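DUF309 domain-containing protein (Thermus thermophilus, PDB 2CWY) is of unknown function, a small all-helical protein of the DUF309 family from a thermophilic bacterium. Local coordinates at residues W12-H21 against V42-R53. Residues are numbered along the deposited sequence; the frame is centred on the assembly and turned at random.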
ATOM      1  N   TRP A  12      -7.247  -5.141   4.652  1.00 11.90           N
ATOM      2  CA  TRP A  12      -5.863  -5.417   5.040  1.00 12.11           C
ATOM      3  C   TRP A  12      -5.798  -6.230   6.333  1.00 10.66           C
ATOM      4  O   TRP A  12      -5.027  -7.190   6.434  1.00 10.79           O
ATOM      5  CB  TRP A  12      -5.107  -4.104   5.227  1.00 10.78           C
ATOM      6  CG  TRP A  12      -3.644  -4.252   5.582  1.00 14.67           C
ATOM      7  CD1 TRP A  12      -3.119  -4.663   6.781  1.00 15.69           C
ATOM      8  CD2 TRP A  12      -2.521  -3.956   4.737  1.00 13.39           C
ATOM      9  NE1 TRP A  12      -1.745  -4.637   6.733  1.00 15.08           N
ATOM     10  CE2 TRP A  12      -1.352  -4.206   5.492  1.00 14.73           C
ATOM     11  CE3 TRP A  12      -2.390  -3.503   3.417  1.00 15.50           C
ATOM     12  CZ2 TRP A  12      -0.066  -4.014   4.971  1.00 13.93           C
ATOM     13  CZ3 TRP A  12      -1.102  -3.313   2.898  1.00 13.45           C
ATOM     14  CH2 TRP A  12       0.037  -3.568   3.677  1.00 16.30           C
ATOM     15  N   ARG A  13      -6.598  -5.832   7.317  1.00 10.62           N
ATOM     16  CA  ARG A  13      -6.643  -6.529   8.605  1.00 12.59           C
ATOM     17  C   ARG A  13      -7.151  -7.953   8.441  1.00 11.67           C
ATOM     18  O   ARG A  13      -6.762  -8.859   9.190  1.00 11.89           O
ATOM     19  CB  ARG A  13      -7.550  -5.776   9.585  1.00 15.50           C
ATOM     20  CG  ARG A  13      -6.910  -4.544  10.186  1.00 21.92           C
ATOM     21  CD  ARG A  13      -7.785  -3.972  11.276  1.00 26.94           C
ATOM     22  NE  ARG A  13      -8.863  -3.147  10.741  1.00 31.80           N
ATOM     23  CZ  ARG A  13      -8.760  -1.840  10.524  1.00 32.08           C
ATOM     24  NH1 ARG A  13      -7.623  -1.211  10.801  1.00 34.12           N
ATOM     25  NH2 ARG A  13      -9.793  -1.165  10.030  1.00 34.09           N
ATOM     26  N   ALA A  14      -8.027  -8.150   7.464  1.00 11.09           N
ATOM     27  CA  ALA A  14      -8.568  -9.477   7.190  1.00 12.80           C
ATOM     28  C   ALA A  14      -7.649 -10.287   6.262  1.00 13.16           C
ATOM     29  O   ALA A  14      -8.004 -11.391   5.832  1.00 13.59           O
ATOM     30  CB  ALA A  14      -9.964  -9.362   6.588  1.00 11.99           C
ATOM     31  N   GLY A  15      -6.477  -9.738   5.955  1.00 12.23           N
ATOM     32  CA  GLY A  15      -5.523 -10.436   5.100  1.00 13.69           C
ATOM     33  C   GLY A  15      -5.866 -10.524   3.619  1.00 13.25           C
ATOM     34  O   GLY A  15      -5.338 -11.376   2.891  1.00 11.90           O
ATOM     35  N   ARG A  16      -6.749  -9.647   3.163  1.00 12.22           N
ATOM     36  CA  ARG A  16      -7.156  -9.622   1.762  1.00 11.28           C
ATOM     37  C   ARG A  16      -6.293  -8.627   0.992  1.00 10.67           C
ATOM     38  O   ARG A  16      -6.781  -7.627   0.474  1.00  9.96           O
ATOM     39  CB  ARG A  16      -8.633  -9.245   1.667  1.00 11.66           C
ATOM     40  CG  ARG A  16      -9.539 -10.302   2.307  1.00 18.10           C
ATOM     41  CD  ARG A  16     -10.592 -10.780   1.318  1.00 23.09           C
ATOM     42  NE  ARG A  16     -11.710  -9.849   1.229  1.00 25.44           N
ATOM     43  CZ  ARG A  16     -12.518  -9.741   0.178  1.00 26.41           C
ATOM     44  NH1 ARG A  16     -13.513  -8.865   0.201  1.00 26.00           N
ATOM     45  NH2 ARG A  16     -12.321 -10.493  -0.903  1.00 28.83           N
ATOM     46  N   TYR A  17      -5.003  -8.923   0.931  1.00  9.71           N
ATOM     47  CA  TYR A  17      -4.033  -8.059   0.266  1.00 10.03           C
ATOM     48  C   TYR A  17      -4.279  -7.825  -1.214  1.00 11.31           C
ATOM     49  O   TYR A  17      -4.137  -6.703  -1.699  1.00  9.67           O
ATOM     50  CB  TYR A  17      -2.625  -8.616   0.461  1.00 10.07           C
ATOM     51  CG  TYR A  17      -2.255  -8.801   1.912  1.00 12.10           C
ATOM     52  CD1 TYR A  17      -2.313  -7.728   2.816  1.00 13.19           C
ATOM     53  CD2 TYR A  17      -1.851 -10.047   2.389  1.00 11.78           C
ATOM     54  CE1 TYR A  17      -1.977  -7.903   4.160  1.00 14.09           C
ATOM     55  CE2 TYR A  17      -1.514 -10.233   3.724  1.00 12.61           C
ATOM     56  CZ  TYR A  17      -1.575  -9.163   4.603  1.00 14.80           C
ATOM     57  OH  TYR A  17      -1.217  -9.365   5.919  1.00 16.70           O
ATOM     58  N   TYR A  18      -4.645  -8.875  -1.937  1.00 12.54           N
ATOM     59  CA  TYR A  18      -4.890  -8.718  -3.364  1.00 15.11           C
ATOM     60  C   TYR A  18      -6.141  -7.849  -3.576  1.00 14.35           C
ATOM     61  O   TYR A  18      -6.215  -7.060  -4.516  1.00 12.03           O
ATOM     62  CB  TYR A  18      -5.047 -10.097  -4.016  1.00 17.29           C
ATOM     63  CG  TYR A  18      -4.588 -10.150  -5.462  1.00 20.14           C
ATOM     64  CD1 TYR A  18      -4.471 -11.368  -6.127  1.00 19.88           C
ATOM     65  CD2 TYR A  18      -4.269  -8.984  -6.159  1.00 19.91           C
ATOM     66  CE1 TYR A  18      -4.049 -11.427  -7.457  1.00 23.76           C
ATOM     67  CE2 TYR A  18      -3.845  -9.029  -7.491  1.00 22.76           C
ATOM     68  CZ  TYR A  18      -3.737 -10.255  -8.132  1.00 22.92           C
ATOM     69  OH  TYR A  18      -3.315 -10.310  -9.446  1.00 23.82           O
ATOM     70  N   GLU A  19      -7.110  -7.968  -2.673  1.00 12.67           N
ATOM     71  CA  GLU A  19      -8.319  -7.169  -2.773  1.00 12.02           C
ATOM     72  C   GLU A  19      -7.981  -5.680  -2.560  1.00 11.05           C
ATOM     73  O   GLU A  19      -8.542  -4.810  -3.219  1.00 10.55           O
ATOM     74  CB  GLU A  19      -9.331  -7.625  -1.726  1.00 17.34           C
ATOM     75  CG  GLU A  19     -10.761  -7.405  -2.142  1.00 22.83           C
ATOM     76  CD  GLU A  19     -11.106  -8.180  -3.404  1.00 25.90           C
ATOM     77  OE1 GLU A  19     -10.623  -9.322  -3.555  1.00 30.42           O
ATOM     78  OE2 GLU A  19     -11.864  -7.652  -4.240  1.00 29.84           O
ATOM     79  N   VAL A  20      -7.068  -5.392  -1.638  1.00  7.86           N
ATOM     80  CA  VAL A  20      -6.661  -4.014  -1.394  1.00  8.90           C
ATOM     81  C   VAL A  20      -6.112  -3.452  -2.702  1.00 10.41           C
ATOM     82  O   VAL A  20      -6.431  -2.328  -3.106  1.00 10.39           O
ATOM     83  CB  VAL A  20      -5.560  -3.928  -0.295  1.00  7.93           C
ATOM     84  CG1 VAL A  20      -4.858  -2.561  -0.350  1.00  8.36           C
ATOM     85  CG2 VAL A  20      -6.192  -4.132   1.080  1.00  7.88           C
ATOM     86  N   HIS A  21      -5.302  -4.257  -3.374  1.00 10.41           N
ATOM     87  CA  HIS A  21      -4.704  -3.861  -4.639  1.00 11.42           C
ATOM     88  C   HIS A  21      -5.777  -3.539  -5.695  1.00 13.04           C
ATOM     89  O   HIS A  21      -5.738  -2.490  -6.351  1.00 13.07           O
ATOM     90  CB  HIS A  21      -3.765  -4.987  -5.100  1.00 11.88           C
ATOM     91  CG  HIS A  21      -2.944  -4.640  -6.300  1.00 14.59           C
ATOM     92  ND1 HIS A  21      -1.753  -5.271  -6.590  1.00 16.11           N
ATOM     93  CD2 HIS A  21      -3.136  -3.725  -7.280  1.00 16.01           C
ATOM     94  CE1 HIS A  21      -1.244  -4.756  -7.695  1.00 15.72           C
ATOM     95  NE2 HIS A  21      -2.063  -3.817  -8.135  1.00 16.15           N
ATOM     96  N   VAL A  42       0.883   2.138  -1.501  1.00  8.36           N
ATOM     97  CA  VAL A  42       0.036   1.242  -0.708  1.00  8.31           C
ATOM     98  C   VAL A  42      -0.253  -0.033  -1.526  1.00  8.15           C
ATOM     99  O   VAL A  42      -0.251  -1.146  -0.993  1.00  6.10           O
ATOM    100  CB  VAL A  42      -1.302   1.927  -0.331  1.00  8.29           C
ATOM    101  CG1 VAL A  42      -2.228   0.930   0.389  1.00  7.66           C
ATOM    102  CG2 VAL A  42      -1.035   3.126   0.553  1.00  8.39           C
ATOM    103  N   ILE A  43      -0.506   0.143  -2.822  1.00  7.95           N
ATOM    104  CA  ILE A  43      -0.759  -0.986  -3.701  1.00  7.45           C
ATOM    105  C   ILE A  43       0.453  -1.934  -3.702  1.00  8.06           C
ATOM    106  O   ILE A  43       0.293  -3.156  -3.632  1.00  5.56           O
ATOM    107  CB  ILE A  43      -1.044  -0.503  -5.151  1.00  8.25           C
ATOM    108  CG1 ILE A  43      -2.497  -0.022  -5.267  1.00  3.41           C
ATOM    109  CG2 ILE A  43      -0.745  -1.620  -6.151  1.00  8.42           C
ATOM    110  CD1 ILE A  43      -2.795   0.669  -6.581  1.00  6.19           C
ATOM    111  N   LEU A  44       1.657  -1.369  -3.770  1.00  6.07           N
ATOM    112  CA  LEU A  44       2.880  -2.181  -3.804  1.00  6.29           C
ATOM    113  C   LEU A  44       3.162  -2.884  -2.472  1.00  6.36           C
ATOM    114  O   LEU A  44       3.752  -3.962  -2.454  1.00  7.15           O
ATOM    115  CB  LEU A  44       4.075  -1.305  -4.224  1.00  7.09           C
ATOM    116  CG  LEU A  44       4.050  -0.845  -5.695  1.00  9.28           C
ATOM    117  CD1 LEU A  44       5.005   0.347  -5.913  1.00  8.45           C
ATOM    118  CD2 LEU A  44       4.450  -2.022  -6.578  1.00 10.90           C
ATOM    119  N   LEU A  45       2.755  -2.275  -1.361  1.00  4.58           N
ATOM    120  CA  LEU A  45       2.936  -2.914  -0.058  1.00  5.26           C
ATOM    121  C   LEU A  45       1.976  -4.105   0.000  1.00  7.39           C
ATOM    122  O   LEU A  45       2.348  -5.202   0.441  1.00  6.58           O
ATOM    123  CB  LEU A  45       2.607  -1.943   1.079  1.00  5.14           C
ATOM    124  CG  LEU A  45       3.514  -0.715   1.196  1.00  6.29           C
ATOM    125  CD1 LEU A  45       3.094   0.101   2.414  1.00  8.31           C
ATOM    126  CD2 LEU A  45       4.959  -1.152   1.331  1.00  7.72           C
ATOM    127  N   ALA A  46       0.736  -3.890  -0.437  1.00  6.64           N
ATOM    128  CA  ALA A  46      -0.238  -4.982  -0.443  1.00  7.66           C
ATOM    129  C   ALA A  46       0.291  -6.106  -1.347  1.00  8.87           C
ATOM    130  O   ALA A  46       0.253  -7.289  -0.985  1.00  8.44           O
ATOM    131  CB  ALA A  46      -1.608  -4.479  -0.952  1.00  7.88           C
ATOM    132  N   ALA A  47       0.798  -5.725  -2.516  1.00  7.54           N
ATOM    133  CA  ALA A  47       1.329  -6.694  -3.476  1.00  8.02           C
ATOM    134  C   ALA A  47       2.485  -7.501  -2.888  1.00  8.01           C
ATOM    135  O   ALA A  47       2.611  -8.699  -3.151  1.00  9.68           O
ATOM    136  CB  ALA A  47       1.776  -5.964  -4.762  1.00  9.46           C
ATOM    137  N   ALA A  48       3.329  -6.844  -2.097  1.00  7.79           N
ATOM    138  CA  ALA A  48       4.467  -7.513  -1.472  1.00  8.27           C
ATOM    139  C   ALA A  48       3.983  -8.609  -0.529  1.00  9.08           C
ATOM    140  O   ALA A  48       4.484  -9.732  -0.556  1.00  6.92           O
ATOM    141  CB  ALA A  48       5.305  -6.507  -0.693  1.00  8.98           C
ATOM    142  N   LEU A  49       3.001  -8.284   0.307  1.00  8.10           N
ATOM    143  CA  LEU A  49       2.492  -9.270   1.245  1.00  8.08           C
ATOM    144  C   LEU A  49       1.773 -10.418   0.550  1.00  8.80           C
ATOM    145  O   LEU A  49       1.850 -11.567   1.005  1.00  7.34           O
ATOM    146  CB  LEU A  49       1.580  -8.595   2.273  1.00  9.53           C
ATOM    147  CG  LEU A  49       2.323  -7.549   3.103  1.00 12.28           C
ATOM    148  CD1 LEU A  49       1.361  -6.931   4.106  1.00 14.53           C
ATOM    149  CD2 LEU A  49       3.502  -8.189   3.823  1.00 14.52           C
ATOM    150  N   HIS A  50       1.082 -10.113  -0.551  1.00  6.67           N
ATOM    151  CA  HIS A  50       0.382 -11.142  -1.318  1.00  7.50           C
ATOM    152  C   HIS A  50       1.426 -12.100  -1.904  1.00  6.55           C
ATOM    153  O   HIS A  50       1.266 -13.319  -1.838  1.00  8.18           O
ATOM    154  CB  HIS A  50      -0.427 -10.513  -2.453  1.00  8.37           C
ATOM    155  CG  HIS A  50      -1.043 -11.517  -3.381  1.00 11.77           C
ATOM    156  ND1 HIS A  50      -2.017 -12.405  -2.980  1.00 13.48           N
ATOM    157  CD2 HIS A  50      -0.794 -11.796  -4.681  1.00 12.45           C
ATOM    158  CE1 HIS A  50      -2.341 -13.190  -3.992  1.00 13.74           C
ATOM    159  NE2 HIS A  50      -1.612 -12.842  -5.037  1.00 15.59           N
ATOM    160  N   GLN A  51       2.496 -11.552  -2.475  1.00  7.97           N
ATOM    161  CA  GLN A  51       3.539 -12.398  -3.043  1.00  8.65           C
ATOM    162  C   GLN A  51       4.135 -13.316  -1.993  1.00  8.14           C
ATOM    163  O   GLN A  51       4.363 -14.488  -2.251  1.00  7.18           O
ATOM    164  CB  GLN A  51       4.652 -11.558  -3.668  1.00 10.49           C
ATOM    165  CG  GLN A  51       4.267 -10.924  -5.005  1.00 11.07           C
ATOM    166  CD  GLN A  51       3.932 -11.955  -6.068  1.00 13.52           C
ATOM    167  OE1 GLN A  51       4.771 -12.775  -6.433  1.00 14.01           O
ATOM    168  NE2 GLN A  51       2.704 -11.910  -6.578  1.00 12.89           N
ATOM    169  N   ARG A  52       4.376 -12.785  -0.801  1.00  9.03           N
ATOM    170  CA  ARG A  52       4.969 -13.599   0.246  1.00 10.96           C
ATOM    171  C   ARG A  52       4.041 -14.706   0.731  1.00 12.74           C
ATOM    172  O   ARG A  52       4.499 -15.771   1.143  1.00 13.32           O
ATOM    173  CB  ARG A  52       5.464 -12.692   1.380  1.00 11.19           C
ATOM    174  CG  ARG A  52       6.787 -12.021   0.960  1.00 12.32           C
ATOM    175  CD  ARG A  52       7.954 -13.013   1.129  1.00 14.69           C
ATOM    176  NE  ARG A  52       8.088 -13.273   2.550  1.00 16.38           N
ATOM    177  CZ  ARG A  52       8.824 -12.545   3.383  1.00 13.68           C
ATOM    178  NH1 ARG A  52       8.829 -12.845   4.666  1.00 16.16           N
ATOM    179  NH2 ARG A  52       9.612 -11.577   2.936  1.00 14.98           N
ATOM    180  N   ARG A  53       2.739 -14.476   0.643  1.00 12.49           N
ATOM    181  CA  ARG A  53       1.773 -15.496   1.037  1.00 16.80           C
ATOM    182  C   ARG A  53       1.859 -16.679   0.079  1.00 15.98           C
ATOM    183  O   ARG A  53       1.519 -17.818   0.435  1.00 15.33           O
ATOM    184  CB  ARG A  53       0.356 -14.932   0.999  1.00 19.70           C
ATOM    185  CG  ARG A  53      -0.144 -14.401   2.316  1.00 26.86           C
ATOM    186  CD  ARG A  53      -1.640 -14.186   2.206  1.00 31.16           C
ATOM    187  NE  ARG A  53      -2.235 -13.749   3.459  1.00 36.16           N
ATOM    188  CZ  ARG A  53      -3.535 -13.536   3.622  1.00 36.61           C
ATOM    189  NH1 ARG A  53      -4.366 -13.725   2.605  1.00 38.18           N
ATOM    190  NH2 ARG A  53      -4.004 -13.133   4.796  1.00 39.07           N
TER
HETATM  191  O   HOH W   1      -3.915 -11.751  -0.685  1.00 19.02           O
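Tyr17 meets helix 33-53 along its whole side chain. Its CB starts 3.5 Å from Ala46 O and also touches His50 CB. With CG beside the backbone N and anti to the carbonyl carbon (chi1 -56°), the ring lies flat against Leu49. Leu49 CB stands 3.6 Å from the ring centroid, a CH-pi contact only 8° off the normal, and CG lies beneath it. CD2 and CE2 run toward Arg53, CE2 lying 3.6 Å from Arg53 NE, with ring and guanidinium planes steeply inclined. Along the other ring edge CD1 and CE1 approach Leu49 CD1, as do CZ and finally OH. The opposite face of the ring is backed by Gly15 C, in the Schellman turn that closes helix 5-13.

Leu49 CD1 is shared, since it also touches Trp12 CZ2; the indole, whose face receives Tyr17 CE1, reaches Leu45 CB with its edge and hydrogen-bonds Glu87 through NE1. Farther along helix 17-30, Val20 CG1 packs on Ala46 CB (3.8 Å), and Ile43 CG2 sits over one face of the His21 imidazole, 3.4 Å from its centroid. Tyr18 and His50 form an oblique aromatic pair with planes at 36°, beside a water that accepts from Tyr18 N and hydrogen-bonds His50 ND1.

Consecutive helices 17-30 and 33-53 form an antiparallel helical hairpin of this all-helical fold. The axes of segments 17-21 and 42-53 approach to 8.1 Å, roughly antiparallel but inclined to each other; small Ala46 lies at the interface, its CB 3.4 Å from Tyr17 O. The Leu49, Val20 and Ile43 contacts imply cohesion mainly through apolar and CH-pi packing, supplemented by the one water bridge between Tyr18 N and His50 ND1.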